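Local coordinates for protein anopheles gambiae adenosine kinase (Anopheles gambiae, PDB 3LOO) that phosphorylates adenosine to AMP as an adenosine kinase of the pfkB carbohydrate kinase family, captured here with bis(adenosine)-5'-tetraphosphate bound, at residues A[48-53]-A[60-65]. Numbering follows the deposited sequence.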
ATOM      1  N   TYR A  48     -25.389  -2.952   4.083  1.00 37.69           N
ATOM      2  CA  TYR A  48     -24.519  -1.767   4.152  1.00 37.85           C
ATOM      3  C   TYR A  48     -24.207  -1.118   2.780  1.00 39.42           C
ATOM      4  O   TYR A  48     -23.272  -0.291   2.656  1.00 39.87           O
ATOM      5  CB  TYR A  48     -23.252  -2.104   4.956  1.00 37.43           C
ATOM      6  CG  TYR A  48     -23.551  -2.268   6.425  1.00 34.55           C
ATOM      7  CD1 TYR A  48     -23.799  -1.169   7.231  1.00 31.37           C
ATOM      8  CD2 TYR A  48     -23.617  -3.533   6.999  1.00 33.50           C
ATOM      9  CE1 TYR A  48     -24.091  -1.324   8.607  1.00 33.85           C
ATOM     10  CE2 TYR A  48     -23.898  -3.697   8.345  1.00 32.31           C
ATOM     11  CZ  TYR A  48     -24.133  -2.615   9.137  1.00 33.10           C
ATOM     12  OH  TYR A  48     -24.421  -2.824  10.465  1.00 33.67           O
ATOM     13  N   ASP A  49     -25.008  -1.483   1.769  1.00 40.20           N
ATOM     14  CA  ASP A  49     -24.908  -0.945   0.411  1.00 40.53           C
ATOM     15  C   ASP A  49     -23.497  -1.139  -0.102  1.00 40.94           C
ATOM     16  O   ASP A  49     -22.912  -0.223  -0.673  1.00 40.99           O
ATOM     17  CB  ASP A  49     -25.278   0.539   0.379  1.00 40.90           C
ATOM     18  CG  ASP A  49     -26.652   0.799   0.926  1.00 41.47           C
ATOM     19  OD1 ASP A  49     -27.524  -0.069   0.727  1.00 44.12           O
ATOM     20  OD2 ASP A  49     -26.860   1.859   1.550  1.00 40.26           O
ATOM     21  N   MET A  50     -22.954  -2.334   0.115  1.00 40.36           N
ATOM     22  CA  MET A  50     -21.624  -2.642  -0.342  1.00 40.93           C
ATOM     23  C   MET A  50     -21.706  -3.610  -1.493  1.00 41.87           C
ATOM     24  O   MET A  50     -22.613  -4.457  -1.534  1.00 41.24           O
ATOM     25  CB  MET A  50     -20.783  -3.235   0.796  1.00 40.47           C
ATOM     26  CG  MET A  50     -20.392  -2.191   1.840  1.00 40.95           C
ATOM     27  SD  MET A  50     -19.508  -2.870   3.243  1.00 40.48           S
ATOM     28  CE  MET A  50     -18.015  -3.554   2.485  1.00 38.42           C
ATOM     29  N   GLN A  51     -20.753  -3.491  -2.413  1.00 42.41           N
ATOM     30  CA  GLN A  51     -20.654  -4.391  -3.552  1.00 43.85           C
ATOM     31  C   GLN A  51     -19.670  -5.485  -3.212  1.00 43.59           C
ATOM     32  O   GLN A  51     -18.704  -5.238  -2.499  1.00 43.86           O
ATOM     33  CB  GLN A  51     -20.103  -3.651  -4.778  1.00 44.22           C
ATOM     34  CG  GLN A  51     -20.779  -2.330  -5.111  1.00 47.34           C
ATOM     35  CD  GLN A  51     -22.252  -2.496  -5.417  1.00 51.57           C
ATOM     36  OE1 GLN A  51     -22.672  -3.504  -6.001  1.00 52.12           O
ATOM     37  NE2 GLN A  51     -23.053  -1.508  -5.015  1.00 53.51           N
ATOM     38  N   PRO A  52     -19.868  -6.695  -3.765  1.00 43.80           N
ATOM     39  CA  PRO A  52     -18.757  -7.648  -3.602  1.00 43.21           C
ATOM     40  C   PRO A  52     -17.553  -7.119  -4.387  1.00 42.73           C
ATOM     41  O   PRO A  52     -17.722  -6.229  -5.229  1.00 42.54           O
ATOM     42  CB  PRO A  52     -19.302  -8.951  -4.220  1.00 43.52           C
ATOM     43  CG  PRO A  52     -20.469  -8.529  -5.096  1.00 43.45           C
ATOM     44  CD  PRO A  52     -21.021  -7.258  -4.503  1.00 43.13           C
ATOM     45  N   ASN A  53     -16.356  -7.615  -4.093  1.00 42.18           N
ATOM     46  CA  ASN A  53     -15.194  -7.325  -4.940  1.00 42.38           C
ATOM     47  C   ASN A  53     -14.900  -5.807  -5.079  1.00 41.27           C
ATOM     48  O   ASN A  53     -14.715  -5.309  -6.176  1.00 42.49           O
ATOM     49  CB  ASN A  53     -15.432  -7.980  -6.311  1.00 42.64           C
ATOM     50  CG  ASN A  53     -14.160  -8.194  -7.104  1.00 45.44           C
ATOM     51  OD1 ASN A  53     -13.156  -8.685  -6.583  1.00 48.62           O
ATOM     52  ND2 ASN A  53     -14.213  -7.871  -8.403  1.00 48.65           N
ATOM     53  N   GLU A  60     -21.183   7.430   7.399  1.00 36.77           N
ATOM     54  CA  GLU A  60     -21.892   7.320   8.663  1.00 36.65           C
ATOM     55  C   GLU A  60     -22.639   6.000   8.762  1.00 34.96           C
ATOM     56  O   GLU A  60     -22.602   5.359   9.803  1.00 33.60           O
ATOM     57  CB  GLU A  60     -22.845   8.477   8.870  1.00 38.12           C
ATOM     58  CG  GLU A  60     -23.070   8.786  10.357  1.00 44.43           C
ATOM     59  CD  GLU A  60     -23.372  10.274  10.588  1.00 53.80           C
ATOM     60  OE1 GLU A  60     -24.348  10.794   9.975  1.00 55.33           O
ATOM     61  OE2 GLU A  60     -22.628  10.926  11.370  1.00 57.57           O
ATOM     62  N   LYS A  61     -23.294   5.616   7.669  1.00 34.05           N
ATOM     63  CA  LYS A  61     -24.152   4.445   7.625  1.00 33.41           C
ATOM     64  C   LYS A  61     -23.348   3.151   7.774  1.00 33.04           C
ATOM     65  O   LYS A  61     -23.909   2.097   8.036  1.00 32.71           O
ATOM     66  CB  LYS A  61     -24.944   4.403   6.314  1.00 34.39           C
ATOM     67  CG  LYS A  61     -24.107   4.389   5.015  1.00 35.78           C
ATOM     68  CD  LYS A  61     -24.966   4.025   3.809  1.00 38.82           C
ATOM     69  CE  LYS A  61     -24.180   4.211   2.510  1.00 40.31           C
ATOM     70  NZ  LYS A  61     -24.968   3.791   1.320  1.00 40.11           N
ATOM     71  N   HIS A  62     -22.035   3.218   7.572  1.00 31.98           N
ATOM     72  CA  HIS A  62     -21.212   2.007   7.632  1.00 31.87           C
ATOM     73  C   HIS A  62     -20.785   1.728   9.065  1.00 32.24           C
ATOM     74  O   HIS A  62     -20.433   0.603   9.398  1.00 32.28           O
ATOM     75  CB  HIS A  62     -19.987   2.135   6.707  1.00 31.23           C
ATOM     76  CG  HIS A  62     -20.350   2.204   5.264  1.00 29.11           C
ATOM     77  ND1 HIS A  62     -20.224   3.350   4.517  1.00 29.08           N
ATOM     78  CD2 HIS A  62     -20.889   1.275   4.441  1.00 28.13           C
ATOM     79  CE1 HIS A  62     -20.663   3.126   3.293  1.00 27.29           C
ATOM     80  NE2 HIS A  62     -21.065   1.869   3.220  1.00 28.83           N
ATOM     81  N   MET A  63     -20.826   2.758   9.905  1.00 33.02           N
ATOM     82  CA  MET A  63     -20.229   2.677  11.228  1.00 34.42           C
ATOM     83  C   MET A  63     -20.708   1.521  12.111  1.00 34.64           C
ATOM     84  O   MET A  63     -19.889   0.939  12.832  1.00 34.91           O
ATOM     85  CB  MET A  63     -20.362   3.993  11.986  1.00 34.68           C
ATOM     86  CG  MET A  63     -19.522   5.144  11.429  1.00 36.99           C
ATOM     87  SD  MET A  63     -17.800   4.762  11.011  1.00 38.34           S
ATOM     88  CE  MET A  63     -17.347   6.309  10.218  1.00 40.08           C
ATOM     89  N   PRO A  64     -22.031   1.215  12.094  1.00 35.08           N
ATOM     90  CA  PRO A  64     -22.520   0.108  12.924  1.00 34.72           C
ATOM     91  C   PRO A  64     -22.013  -1.243  12.475  1.00 34.18           C
ATOM     92  O   PRO A  64     -22.169  -2.226  13.194  1.00 34.05           O
ATOM     93  CB  PRO A  64     -24.060   0.193  12.765  1.00 34.62           C
ATOM     94  CG  PRO A  64     -24.302   1.675  12.451  1.00 35.17           C
ATOM     95  CD  PRO A  64     -23.159   1.995  11.522  1.00 34.64           C
ATOM     96  N   MET A  65     -21.421  -1.309  11.288  1.00 33.62           N
ATOM     97  CA  MET A  65     -20.943  -2.593  10.768  1.00 32.85           C
ATOM     98  C   MET A  65     -19.771  -3.194  11.566  1.00 32.13           C
ATOM     99  O   MET A  65     -19.667  -4.430  11.699  1.00 31.08           O
ATOM    100  CB  MET A  65     -20.572  -2.436   9.299  1.00 32.96           C
ATOM    101  CG  MET A  65     -20.246  -3.722   8.603  1.00 34.73           C
ATOM    102  SD  MET A  65     -19.682  -3.473   6.907  1.00 42.65           S
ATOM    103  CE  MET A  65     -18.503  -2.097   7.089  1.00 26.34           C
TER
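The ring of Y48 lies flat against M65. CB of M65 sits over one face, 3.6 Å from the ring centroid and 13° off its normal, a CH-pi contact almost above the middle of the ring. With chi1 at -172°, the M65 side chain swings opposite its amide nitrogen and runs across the same face toward CD2 and CE2 of the tyrosine. The sulfur ends up oblique to the ring, M65 SD 4.4 Å from the Y48 centroid, in a Met-aromatic contact. That sulfur also meets the second methionine: SD of M65 and SD of M50 are 3.7 Å apart. K61 O lies at the edge of the tyrosine ring, near its plane, 3.4 Å from Y48 CD1. The imidazole of H62 presents its own edge to the Y48 backbone, with H62 NE2 3.1 Å from Y48 O.

Y48 follows helix 42-47, and D49, with positive phi, is the C-prime residue of the Schellman motif that closes it. The chain then runs out through M50 into strand 54-57, an edge strand of the small five-stranded sheet, and returns through a 3-10 turn to helix 64-73. The contact brings the C-terminal end of helix 42-47 against that turn, beside the small sheet that forms the lid in pfkB kinases. At the solvent-exposed side, the carboxylate of D49 meets K61, whose chain is extended beyond CG. K61 NZ donates to the anti lone pair of D49 OD2 at 2.7 Å, a hydrogen bond within a salt bridge, the two side chains crossing at about a right angle.

Behind this shell, Y48 OH hydrogen-bonds E68 on helix 64-73, and H62 ND1 pairs with the backbone N of E59, which helps set how the imidazole is turned. The methionines rest on the sheet itself, both touching L142 of strand 137-144.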